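Alpha-rhamnosidase (Dictyoglomus thermophilum, PDB 6I60) probably hydrolyses terminal non-reducing alpha-L-rhamnose residues in alpha-L-rhamnosides. Local coordinates at residues K477-H480 against N481-G485; F792-M795 against I796-A800; F632-Y635 against H636-T640. One frame throughout, in Å; residues are numbered along the deposited sequence.

Contact 1: K477-H480 against N481-G485; sequences KIHH and NIIWG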
ATOM      1  N   LYS A 477      15.458  -8.417  12.331  1.00 46.33           N
ATOM      2  CA  LYS A 477      15.143  -7.105  12.887  1.00 43.88           C
ATOM      3  C   LYS A 477      14.980  -6.065  11.785  1.00 48.75           C
ATOM      4  O   LYS A 477      14.097  -5.205  11.863  1.00 48.03           O
ATOM      5  CB  LYS A 477      16.225  -6.682  13.879  1.00 49.79           C
ATOM      6  CG  LYS A 477      16.301  -7.551  15.127  1.00 54.41           C
ATOM      7  CD  LYS A 477      15.137  -7.279  16.070  1.00 65.64           C
ATOM      8  CE  LYS A 477      15.062  -8.319  17.182  1.00 62.66           C
ATOM      9  NZ  LYS A 477      13.736  -8.318  17.869  1.00 42.58           N
ATOM     10  N   ILE A 478      15.823  -6.126  10.751  1.00 49.26           N
ATOM     11  CA  ILE A 478      15.640  -5.250   9.597  1.00 48.96           C
ATOM     12  C   ILE A 478      14.306  -5.540   8.925  1.00 50.87           C
ATOM     13  O   ILE A 478      13.553  -4.622   8.575  1.00 46.90           O
ATOM     14  CB  ILE A 478      16.816  -5.402   8.613  1.00 52.58           C
ATOM     15  CG1 ILE A 478      18.127  -4.968   9.271  1.00 50.13           C
ATOM     16  CG2 ILE A 478      16.567  -4.593   7.345  1.00 45.85           C
ATOM     17  CD1 ILE A 478      19.354  -5.586   8.641  1.00 43.63           C
ATOM     18  N   HIS A 479      13.987  -6.825   8.745  1.00 49.31           N
ATOM     19  CA  HIS A 479      12.701  -7.204   8.172  1.00 44.94           C
ATOM     20  C   HIS A 479      11.547  -6.726   9.047  1.00 51.56           C
ATOM     21  O   HIS A 479      10.495  -6.323   8.535  1.00 53.46           O
ATOM     22  CB  HIS A 479      12.649  -8.721   7.980  1.00 49.36           C
ATOM     23  CG  HIS A 479      11.293  -9.245   7.624  1.00 48.16           C
ATOM     24  ND1 HIS A 479      10.577  -8.783   6.540  1.00 46.57           N
ATOM     25  CD2 HIS A 479      10.524 -10.195   8.204  1.00 46.54           C
ATOM     26  CE1 HIS A 479       9.424  -9.423   6.471  1.00 46.12           C
ATOM     27  NE2 HIS A 479       9.367 -10.286   7.470  1.00 43.72           N
ATOM     28  N   HIS A 480      11.728  -6.755  10.370  1.00 51.27           N
ATOM     29  CA  HIS A 480      10.682  -6.283  11.273  1.00 49.52           C
ATOM     30  C   HIS A 480      10.497  -4.774  11.161  1.00 49.74           C
ATOM     31  O   HIS A 480       9.371  -4.270  11.260  1.00 47.33           O
ATOM     32  CB  HIS A 480      11.015  -6.686  12.713  1.00 51.92           C
ATOM     33  CG  HIS A 480      10.341  -5.846  13.755  1.00 58.86           C
ATOM     34  ND1 HIS A 480      10.882  -4.670  14.232  1.00 55.83           N
ATOM     35  CD2 HIS A 480       9.175  -6.018  14.423  1.00 54.14           C
ATOM     36  CE1 HIS A 480      10.075  -4.151  15.140  1.00 45.39           C
ATOM     37  NE2 HIS A 480       9.032  -4.950  15.275  1.00 45.21           N
ATOM     38  N   ASN A 481      11.590  -4.037  10.944  1.00 50.57           N
ATOM     39  CA  ASN A 481      11.502  -2.583  10.859  1.00 51.63           C
ATOM     40  C   ASN A 481      10.826  -2.132   9.571  1.00 52.36           C
ATOM     41  O   ASN A 481      10.132  -1.107   9.562  1.00 50.18           O
ATOM     42  CB  ASN A 481      12.900  -1.968  10.966  1.00 47.19           C
ATOM     43  CG  ASN A 481      13.424  -1.945  12.392  1.00 45.19           C
ATOM     44  OD1 ASN A 481      13.162  -2.851  13.182  1.00 45.08           O
ATOM     45  ND2 ASN A 481      14.173  -0.902  12.725  1.00 51.02           N
ATOM     46  N   ILE A 482      11.012  -2.876   8.479  1.00 56.51           N
ATOM     47  CA  ILE A 482      10.413  -2.496   7.204  1.00 50.92           C
ATOM     48  C   ILE A 482       8.908  -2.749   7.223  1.00 53.47           C
ATOM     49  O   ILE A 482       8.128  -1.981   6.644  1.00 56.31           O
ATOM     50  CB  ILE A 482      11.112  -3.240   6.049  1.00 46.72           C
ATOM     51  CG1 ILE A 482      12.528  -2.688   5.849  1.00 50.23           C
ATOM     52  CG2 ILE A 482      10.318  -3.126   4.760  1.00 44.02           C
ATOM     53  CD1 ILE A 482      13.369  -3.478   4.873  1.00 46.44           C
ATOM     54  N   ILE A 483       8.473  -3.814   7.902  1.00 50.68           N
ATOM     55  CA  ILE A 483       7.048  -4.136   7.960  1.00 46.79           C
ATOM     56  C   ILE A 483       6.278  -3.020   8.657  1.00 50.33           C
ATOM     57  O   ILE A 483       5.216  -2.588   8.191  1.00 43.50           O
ATOM     58  CB  ILE A 483       6.832  -5.492   8.656  1.00 46.87           C
ATOM     59  CG1 ILE A 483       7.189  -6.640   7.709  1.00 47.33           C
ATOM     60  CG2 ILE A 483       5.393  -5.624   9.148  1.00 38.89           C
ATOM     61  CD1 ILE A 483       6.675  -7.992   8.160  1.00 49.34           C
ATOM     62  N   TRP A 484       6.805  -2.534   9.785  1.00 54.27           N
ATOM     63  CA  TRP A 484       6.161  -1.426  10.483  1.00 47.35           C
ATOM     64  C   TRP A 484       6.295  -0.122   9.710  1.00 49.44           C
ATOM     65  O   TRP A 484       5.390   0.719   9.757  1.00 52.25           O
ATOM     66  CB  TRP A 484       6.750  -1.267  11.883  1.00 43.26           C
ATOM     67  CG  TRP A 484       6.216  -2.249  12.873  1.00 48.34           C
ATOM     68  CD1 TRP A 484       6.667  -3.517  13.093  1.00 44.83           C
ATOM     69  CD2 TRP A 484       5.126  -2.046  13.779  1.00 47.70           C
ATOM     70  NE1 TRP A 484       5.925  -4.118  14.080  1.00 48.14           N
ATOM     71  CE2 TRP A 484       4.972  -3.236  14.519  1.00 39.69           C
ATOM     72  CE3 TRP A 484       4.263  -0.976  14.038  1.00 44.63           C
ATOM     73  CZ2 TRP A 484       3.995  -3.385  15.500  1.00 36.96           C
ATOM     74  CZ3 TRP A 484       3.292  -1.127  15.011  1.00 46.24           C
ATOM     75  CH2 TRP A 484       3.166  -2.322  15.730  1.00 41.07           C
ATOM     76  N   GLY A 485       7.406   0.063   8.996  1.00 41.09           N
ATOM     77  CA  GLY A 485       7.590   1.293   8.246  1.00 48.98           C
ATOM     78  C   GLY A 485       6.667   1.394   7.048  1.00 53.19           C
ATOM     79  O   GLY A 485       6.145   2.470   6.744  1.00 56.74           O
TER

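Contact 2: F792-M795 against I796-A800; sequences FGYM and IEEGA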
ATOM      1  N   PHE A 792      21.879  -0.800   7.175  1.00 42.81           N
ATOM      2  CA  PHE A 792      20.606  -0.934   7.872  1.00 48.40           C
ATOM      3  C   PHE A 792      20.805  -1.411   9.302  1.00 53.92           C
ATOM      4  O   PHE A 792      20.007  -1.071  10.184  1.00 54.47           O
ATOM      5  CB  PHE A 792      19.686  -1.890   7.111  1.00 46.52           C
ATOM      6  CG  PHE A 792      19.332  -1.413   5.736  1.00 48.89           C
ATOM      7  CD1 PHE A 792      18.230  -0.601   5.535  1.00 53.02           C
ATOM      8  CD2 PHE A 792      20.110  -1.761   4.645  1.00 45.94           C
ATOM      9  CE1 PHE A 792      17.906  -0.152   4.272  1.00 57.86           C
ATOM     10  CE2 PHE A 792      19.792  -1.314   3.380  1.00 41.25           C
ATOM     11  CZ  PHE A 792      18.690  -0.506   3.194  1.00 46.72           C
ATOM     12  N   GLY A 793      21.859  -2.193   9.549  1.00 50.15           N
ATOM     13  CA  GLY A 793      22.162  -2.604  10.908  1.00 48.18           C
ATOM     14  C   GLY A 793      22.551  -1.445  11.799  1.00 52.67           C
ATOM     15  O   GLY A 793      22.241  -1.447  12.994  1.00 59.03           O
ATOM     16  N   TYR A 794      23.226  -0.439  11.237  1.00 46.89           N
ATOM     17  CA  TYR A 794      23.578   0.740  12.018  1.00 50.22           C
ATOM     18  C   TYR A 794      22.336   1.471  12.517  1.00 56.22           C
ATOM     19  O   TYR A 794      22.357   2.053  13.608  1.00 62.35           O
ATOM     20  CB  TYR A 794      24.454   1.676  11.185  1.00 50.83           C
ATOM     21  CG  TYR A 794      24.901   2.916  11.923  1.00 48.80           C
ATOM     22  CD1 TYR A 794      25.617   2.821  13.108  1.00 46.50           C
ATOM     23  CD2 TYR A 794      24.604   4.180  11.434  1.00 48.59           C
ATOM     24  CE1 TYR A 794      26.027   3.952  13.788  1.00 49.49           C
ATOM     25  CE2 TYR A 794      25.010   5.318  12.107  1.00 55.00           C
ATOM     26  CZ  TYR A 794      25.721   5.198  13.283  1.00 50.16           C
ATOM     27  OH  TYR A 794      26.127   6.326  13.958  1.00 49.74           O
ATOM     28  N   MET A 795      21.251   1.453  11.739  1.00 55.32           N
ATOM     29  CA  MET A 795      20.001   2.041  12.209  1.00 52.08           C
ATOM     30  C   MET A 795      19.459   1.277  13.408  1.00 53.87           C
ATOM     31  O   MET A 795      19.026   1.881  14.397  1.00 53.94           O
ATOM     32  CB  MET A 795      18.968   2.062  11.083  1.00 52.72           C
ATOM     33  CG  MET A 795      19.425   2.753   9.813  1.00 47.37           C
ATOM     34  SD  MET A 795      18.073   2.956   8.636  1.00 46.39           S
ATOM     35  CE  MET A 795      18.972   3.501   7.185  1.00 48.67           C
ATOM     36  N   ILE A 796      19.486  -0.056  13.339  1.00 50.01           N
ATOM     37  CA  ILE A 796      18.963  -0.877  14.424  1.00 47.58           C
ATOM     38  C   ILE A 796      19.817  -0.715  15.676  1.00 56.67           C
ATOM     39  O   ILE A 796      19.295  -0.611  16.792  1.00 55.06           O
ATOM     40  CB  ILE A 796      18.869  -2.349  13.976  1.00 47.31           C
ATOM     41  CG1 ILE A 796      17.486  -2.653  13.389  1.00 57.53           C
ATOM     42  CG2 ILE A 796      19.163  -3.297  15.129  1.00 56.62           C
ATOM     43  CD1 ILE A 796      17.160  -1.887  12.122  1.00 58.27           C
ATOM     44  N   GLU A 797      21.143  -0.677  15.513  1.00 51.96           N
ATOM     45  CA  GLU A 797      22.022  -0.492  16.661  1.00 54.26           C
ATOM     46  C   GLU A 797      21.814   0.859  17.331  1.00 55.83           C
ATOM     47  O   GLU A 797      22.116   1.000  18.521  1.00 57.72           O
ATOM     48  CB  GLU A 797      23.487  -0.649  16.238  1.00 55.72           C
ATOM     49  CG  GLU A 797      23.851  -2.049  15.747  1.00 69.81           C
ATOM     50  CD  GLU A 797      23.581  -3.133  16.782  1.00 71.59           C
ATOM     51  OE1 GLU A 797      24.127  -3.036  17.902  1.00 66.41           O
ATOM     52  OE2 GLU A 797      22.827  -4.082  16.474  1.00 65.04           O
ATOM     53  N   GLU A 798      21.298   1.848  16.603  1.00 53.61           N
ATOM     54  CA  GLU A 798      21.035   3.171  17.155  1.00 56.64           C
ATOM     55  C   GLU A 798      19.587   3.348  17.598  1.00 57.34           C
ATOM     56  O   GLU A 798      19.153   4.482  17.820  1.00 59.35           O
ATOM     57  CB  GLU A 798      21.411   4.251  16.141  1.00 54.44           C
ATOM     58  CG  GLU A 798      22.908   4.470  15.991  1.00 55.32           C
ATOM     59  CD  GLU A 798      23.535   5.129  17.209  1.00 60.73           C
ATOM     60  OE1 GLU A 798      22.797   5.748  18.004  1.00 62.85           O
ATOM     61  OE2 GLU A 798      24.768   5.027  17.371  1.00 67.80           O
ATOM     62  N   GLY A 799      18.832   2.259  17.722  1.00 56.44           N
ATOM     63  CA  GLY A 799      17.511   2.314  18.315  1.00 49.54           C
ATOM     64  C   GLY A 799      16.364   2.536  17.360  1.00 49.56           C
ATOM     65  O   GLY A 799      15.315   3.032  17.785  1.00 51.81           O
ATOM     66  N   ALA A 800      16.516   2.180  16.090  1.00 49.06           N
ATOM     67  CA  ALA A 800      15.463   2.385  15.105  1.00 47.82           C
ATOM     68  C   ALA A 800      14.518   1.190  15.110  1.00 50.22           C
ATOM     69  O   ALA A 800      14.955   0.045  14.947  1.00 47.40           O
ATOM     70  CB  ALA A 800      16.054   2.595  13.712  1.00 47.38           C
TER
HETATM   71  O   HOH W   1      27.017   5.757  16.886  1.00 48.83           O

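Contact 3: F632-Y635 against H636-T640; sequences FYFY and HDVIT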
ATOM      1  N   PHE A 632      18.716   6.028 -17.243  1.00 54.50           N
ATOM      2  CA  PHE A 632      18.444   4.661 -16.811  1.00 53.76           C
ATOM      3  C   PHE A 632      16.947   4.386 -16.779  1.00 54.51           C
ATOM      4  O   PHE A 632      16.492   3.319 -17.209  1.00 48.86           O
ATOM      5  CB  PHE A 632      19.075   4.421 -15.436  1.00 48.89           C
ATOM      6  CG  PHE A 632      18.594   3.173 -14.743  1.00 45.27           C
ATOM      7  CD1 PHE A 632      17.544   3.225 -13.837  1.00 40.18           C
ATOM      8  CD2 PHE A 632      19.210   1.954 -14.974  1.00 46.24           C
ATOM      9  CE1 PHE A 632      17.108   2.080 -13.193  1.00 44.49           C
ATOM     10  CE2 PHE A 632      18.780   0.808 -14.328  1.00 46.46           C
ATOM     11  CZ  PHE A 632      17.727   0.872 -13.437  1.00 38.79           C
ATOM     12  N   TYR A 633      16.162   5.344 -16.282  1.00 53.28           N
ATOM     13  CA  TYR A 633      14.719   5.165 -16.207  1.00 56.66           C
ATOM     14  C   TYR A 633      14.021   5.493 -17.519  1.00 60.27           C
ATOM     15  O   TYR A 633      12.888   5.049 -17.729  1.00 57.82           O
ATOM     16  CB  TYR A 633      14.145   6.012 -15.069  1.00 49.78           C
ATOM     17  CG  TYR A 633      14.213   5.314 -13.727  1.00 51.65           C
ATOM     18  CD1 TYR A 633      13.347   4.272 -13.423  1.00 48.80           C
ATOM     19  CD2 TYR A 633      15.154   5.683 -12.774  1.00 49.84           C
ATOM     20  CE1 TYR A 633      13.406   3.622 -12.204  1.00 50.19           C
ATOM     21  CE2 TYR A 633      15.221   5.041 -11.548  1.00 47.54           C
ATOM     22  CZ  TYR A 633      14.344   4.010 -11.270  1.00 54.99           C
ATOM     23  OH  TYR A 633      14.401   3.360 -10.056  1.00 51.28           O
ATOM     24  N   PHE A 634      14.668   6.255 -18.405  1.00 59.67           N
ATOM     25  CA  PHE A 634      14.125   6.439 -19.746  1.00 55.99           C
ATOM     26  C   PHE A 634      14.175   5.133 -20.527  1.00 58.56           C
ATOM     27  O   PHE A 634      13.196   4.745 -21.175  1.00 58.73           O
ATOM     28  CB  PHE A 634      14.892   7.539 -20.480  1.00 54.43           C
ATOM     29  CG  PHE A 634      14.330   7.872 -21.832  1.00 56.09           C
ATOM     30  CD1 PHE A 634      12.963   7.849 -22.055  1.00 60.74           C
ATOM     31  CD2 PHE A 634      15.169   8.209 -22.881  1.00 62.41           C
ATOM     32  CE1 PHE A 634      12.443   8.156 -23.298  1.00 64.23           C
ATOM     33  CE2 PHE A 634      14.657   8.518 -24.128  1.00 63.06           C
ATOM     34  CZ  PHE A 634      13.291   8.491 -24.337  1.00 67.47           C
ATOM     35  N   TYR A 635      15.313   4.439 -20.474  1.00 53.99           N
ATOM     36  CA  TYR A 635      15.398   3.111 -21.071  1.00 51.14           C
ATOM     37  C   TYR A 635      14.470   2.136 -20.358  1.00 54.89           C
ATOM     38  O   TYR A 635      13.846   1.280 -20.996  1.00 55.62           O
ATOM     39  CB  TYR A 635      16.845   2.618 -21.032  1.00 48.67           C
ATOM     40  CG  TYR A 635      17.047   1.199 -21.518  1.00 48.26           C
ATOM     41  CD1 TYR A 635      17.280   0.932 -22.857  1.00 57.51           C
ATOM     42  CD2 TYR A 635      17.017   0.130 -20.633  1.00 52.02           C
ATOM     43  CE1 TYR A 635      17.469  -0.362 -23.304  1.00 57.48           C
ATOM     44  CE2 TYR A 635      17.201  -1.167 -21.071  1.00 57.76           C
ATOM     45  CZ  TYR A 635      17.431  -1.406 -22.409  1.00 57.29           C
ATOM     46  OH  TYR A 635      17.617  -2.692 -22.857  1.00 67.58           O
ATOM     47  N   HIS A 636      14.360   2.259 -19.033  1.00 57.19           N
ATOM     48  CA  HIS A 636      13.482   1.378 -18.271  1.00 55.95           C
ATOM     49  C   HIS A 636      12.026   1.556 -18.683  1.00 61.49           C
ATOM     50  O   HIS A 636      11.302   0.572 -18.876  1.00 58.40           O
ATOM     51  CB  HIS A 636      13.658   1.638 -16.774  1.00 52.38           C
ATOM     52  CG  HIS A 636      12.852   0.731 -15.896  1.00 57.71           C
ATOM     53  ND1 HIS A 636      11.504   0.916 -15.673  1.00 55.17           N
ATOM     54  CD2 HIS A 636      13.206  -0.359 -15.176  1.00 60.54           C
ATOM     55  CE1 HIS A 636      11.061  -0.027 -14.861  1.00 57.60           C
ATOM     56  NE2 HIS A 636      12.074  -0.813 -14.543  1.00 66.85           N
ATOM     57  N   ASP A 637      11.581   2.807 -18.833  1.00 60.62           N
ATOM     58  CA  ASP A 637      10.183   3.057 -19.166  1.00 54.78           C
ATOM     59  C   ASP A 637       9.845   2.599 -20.578  1.00 53.59           C
ATOM     60  O   ASP A 637       8.723   2.145 -20.828  1.00 47.25           O
ATOM     61  CB  ASP A 637       9.858   4.542 -18.992  1.00 56.50           C
ATOM     62  CG  ASP A 637       9.770   4.954 -17.531  1.00 64.24           C
ATOM     63  OD1 ASP A 637       9.574   6.157 -17.253  1.00 65.53           O
ATOM     64  OD2 ASP A 637       9.901   4.070 -16.659  1.00 65.58           O
ATOM     65  N   VAL A 638      10.796   2.698 -21.503  1.00 57.12           N
ATOM     66  CA  VAL A 638      10.536   2.312 -22.885  1.00 52.59           C
ATOM     67  C   VAL A 638      10.592   0.797 -23.048  1.00 59.37           C
ATOM     68  O   VAL A 638       9.817   0.215 -23.816  1.00 62.46           O
ATOM     69  CB  VAL A 638      11.528   3.032 -23.820  1.00 53.82           C
ATOM     70  CG1 VAL A 638      11.384   2.539 -25.247  1.00 56.02           C
ATOM     71  CG2 VAL A 638      11.315   4.537 -23.754  1.00 53.63           C
ATOM     72  N   ILE A 639      11.493   0.129 -22.322  1.00 56.27           N
ATOM     73  CA  ILE A 639      11.633  -1.318 -22.464  1.00 57.97           C
ATOM     74  C   ILE A 639      10.394  -2.032 -21.934  1.00 58.66           C
ATOM     75  O   ILE A 639       9.842  -2.921 -22.593  1.00 57.56           O
ATOM     76  CB  ILE A 639      12.912  -1.805 -21.759  1.00 65.00           C
ATOM     77  CG1 ILE A 639      14.092  -1.767 -22.724  1.00 59.37           C
ATOM     78  CG2 ILE A 639      12.736  -3.224 -21.234  1.00 63.95           C
ATOM     79  CD1 ILE A 639      13.974  -2.767 -23.853  1.00 57.88           C
ATOM     80  N   THR A 640       9.937  -1.652 -20.737  1.00 58.17           N
ATOM     81  CA  THR A 640       8.771  -2.314 -20.161  1.00 64.03           C
ATOM     82  C   THR A 640       7.490  -1.940 -20.899  1.00 56.92           C
ATOM     83  O   THR A 640       6.538  -2.729 -20.918  1.00 56.89           O
ATOM     84  CB  THR A 640       8.646  -1.980 -18.673  1.00 63.47           C
ATOM     85  OG1 THR A 640       8.240  -0.616 -18.522  1.00 74.74           O
ATOM     86  CG2 THR A 640       9.975  -2.197 -17.958  1.00 58.45           C
TER

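Contact 1: K477-H480 against N481-G485
The imidazole of His480 has Trp484 CD1 over one face and Asn481 OD1 at its edge, in the ring plane. The indole of Trp484 in turn meets His480 O at its own edge, close to CD1. All this happens within about one turn of helix 473-488, in the catalytic domain of the six-hairpin, (alpha/alpha)6-barrel type. The His480 and Trp484 rings meet at a slant, with centroids 4.7 Å apart and planes 51° from each other. His480 NE2 and Trp484 NE1 are neighbours but do not bond. With CG anti to the backbone N (chi1 158°), the imidazole stands out from the helix, beside Asn481 OD1 and within reach of Trp484. Replacing His480 with an alanine would take away the imidazole, and Asn481 OD1 would probably lose its N-H donor and the indole its aromatic neighbour.

On another side of the helix, Ile483 CD1 reaches His479 CE1 at 3.5 Å. His479 ND1 bonds to Asp827, which fixes the ring from outside the helix. Ile478 CG2 and Ile482 CD1 run alongside each other, 4.2 Å apart, and add an apolar strip. Asn481 uses both ends of its amide. ND2 gives hydrogen bonds to the backbone oxygens of Ala800 and Thr802, while OD1 accepts from His480 ND1 at 3.1 Å, with an N-H...O angle of 160°.

Contact 2: F792-M795 against I796-A800
Tyr794 sends CG opposite its backbone N (chi1 -179°), while Glu798, one turn later, keeps CG beside the N (chi1 -75°). These two torsions set the side chains next to each other and pointing the same way. Glu798 CG then sits over one face of the phenol ring, 4.2 Å from the Tyr794 centroid and offset toward the rim. The approach is 24° off the ring normal, a CH-pi contact. The Glu798 chain bends at chi2 beyond that methylene. Its OE1 forms a salt bridge with Lys809, outside the two segments. A water lies near both Tyr794 OH and Glu798 OE2, but its distance to the carboxylate is too short to be trusted.

Helix 792-797 ends here. Glu797 N still makes a regular bond to Gly793 O at 2.9 Å. The N-H of Glu798 divides itself between Tyr794 O and Met795 O, and both bonds are weak. Ile796 CD1 lies 3.5 Å from Phe792 O, and Phe792 itself meets Trp807 edge-to-face. The buried Met795 packs against Trp804 and Trp807.

Gly799 has positive phi, and a CB there would run into the carbonyl oxygen of the residue before. The turn it makes brings Ala800 N to Met795 O at 3.0 Å and Gly799 N to Ile796 O at 3.1 Å. It also places Ala800 CB 4.0 Å from Met795 CB, so an apolar contact spans the same turn as the bond from Ala800 N to Met795 O. Paired backbone bonds, a glycine at C-prime and an apolar contact across them mark a Schellman motif that closes the helix.

Contact 3: F632-Y635 against H636-T640
Tyr635 offers one face of its phenol ring to Ile639, whose CG1 lies over it toward the rim. The methylene is 3.6 Å from the Tyr635 ring centroid and 22° off the normal, a CH-pi contact. Both residues belong to helix 626-648 of the (alpha/alpha)6-barrel domain, one turn apart. Tyr635 CG is anti to the backbone N (chi1 175°), which swings the ring to the side where Ile639 CG1 can lie over it. Ile639 CD1 extends further, to the phenol oxygen, 3.8 Å from Tyr635 OH. Beyond the helix, Tyr635 also touches Leu730 and Leu732, and Ile639 leans on Ala661 of helix 651-672.

A second i to i+4 pair sits alongside. Phe634 and Val638 point the same way, and Phe634 CE1 comes 3.8 Å from Val638 CG2. Both side chains face helix 651-672, where Phe634 meets Ile664 and Val638 meets Tyr657 and Leu660. Leu660 also lines the pocket of a bound 2-(2-ethoxyethoxy)ethanol, which is about 8 Å from the Phe634 side chain.

Tyr633 and His636 border a different side of the helix. Tyr633 CD1 approaches His636 CB at 4.3 Å; the two rings are inclined at 57°, centroids 5.7 Å apart. Tyr633 OH bonds to the OH of Tyr766. His636 carries Thr640 CG2 over one face of its imidazole. Asp637 OD2 bonds to Thr563 OG1, so this buried carboxylate has a partner.

Regular i to i+4 backbone bonds join the two segments. Ile639 N bonds to Tyr635 O at 2.9 Å, and Asp637 N to Tyr633 O at 2.8 Å.

In the fold
All three contacts lie within the six-hairpin glycosidase range, which carries the (alpha/alpha)6 barrel. Along the chain the order is contact 1 on helix 473-488, contact 3 on helix 626-648, then contact 2 at the end of helix 792-797. Contacts 1 and 2 are neighbours in space, with centres about 11 Å apart, although some 300 residues separate them in sequence. Besides the bond between Asn481 and Ala800, Ile478 packs on Phe792 and Lys477 on Ile796, so early and late parts of the domain are packed together. Contact 3 is remote: its centre is about 30 Å from contact 1 and about 34 Å from contact 2, with no touch to either.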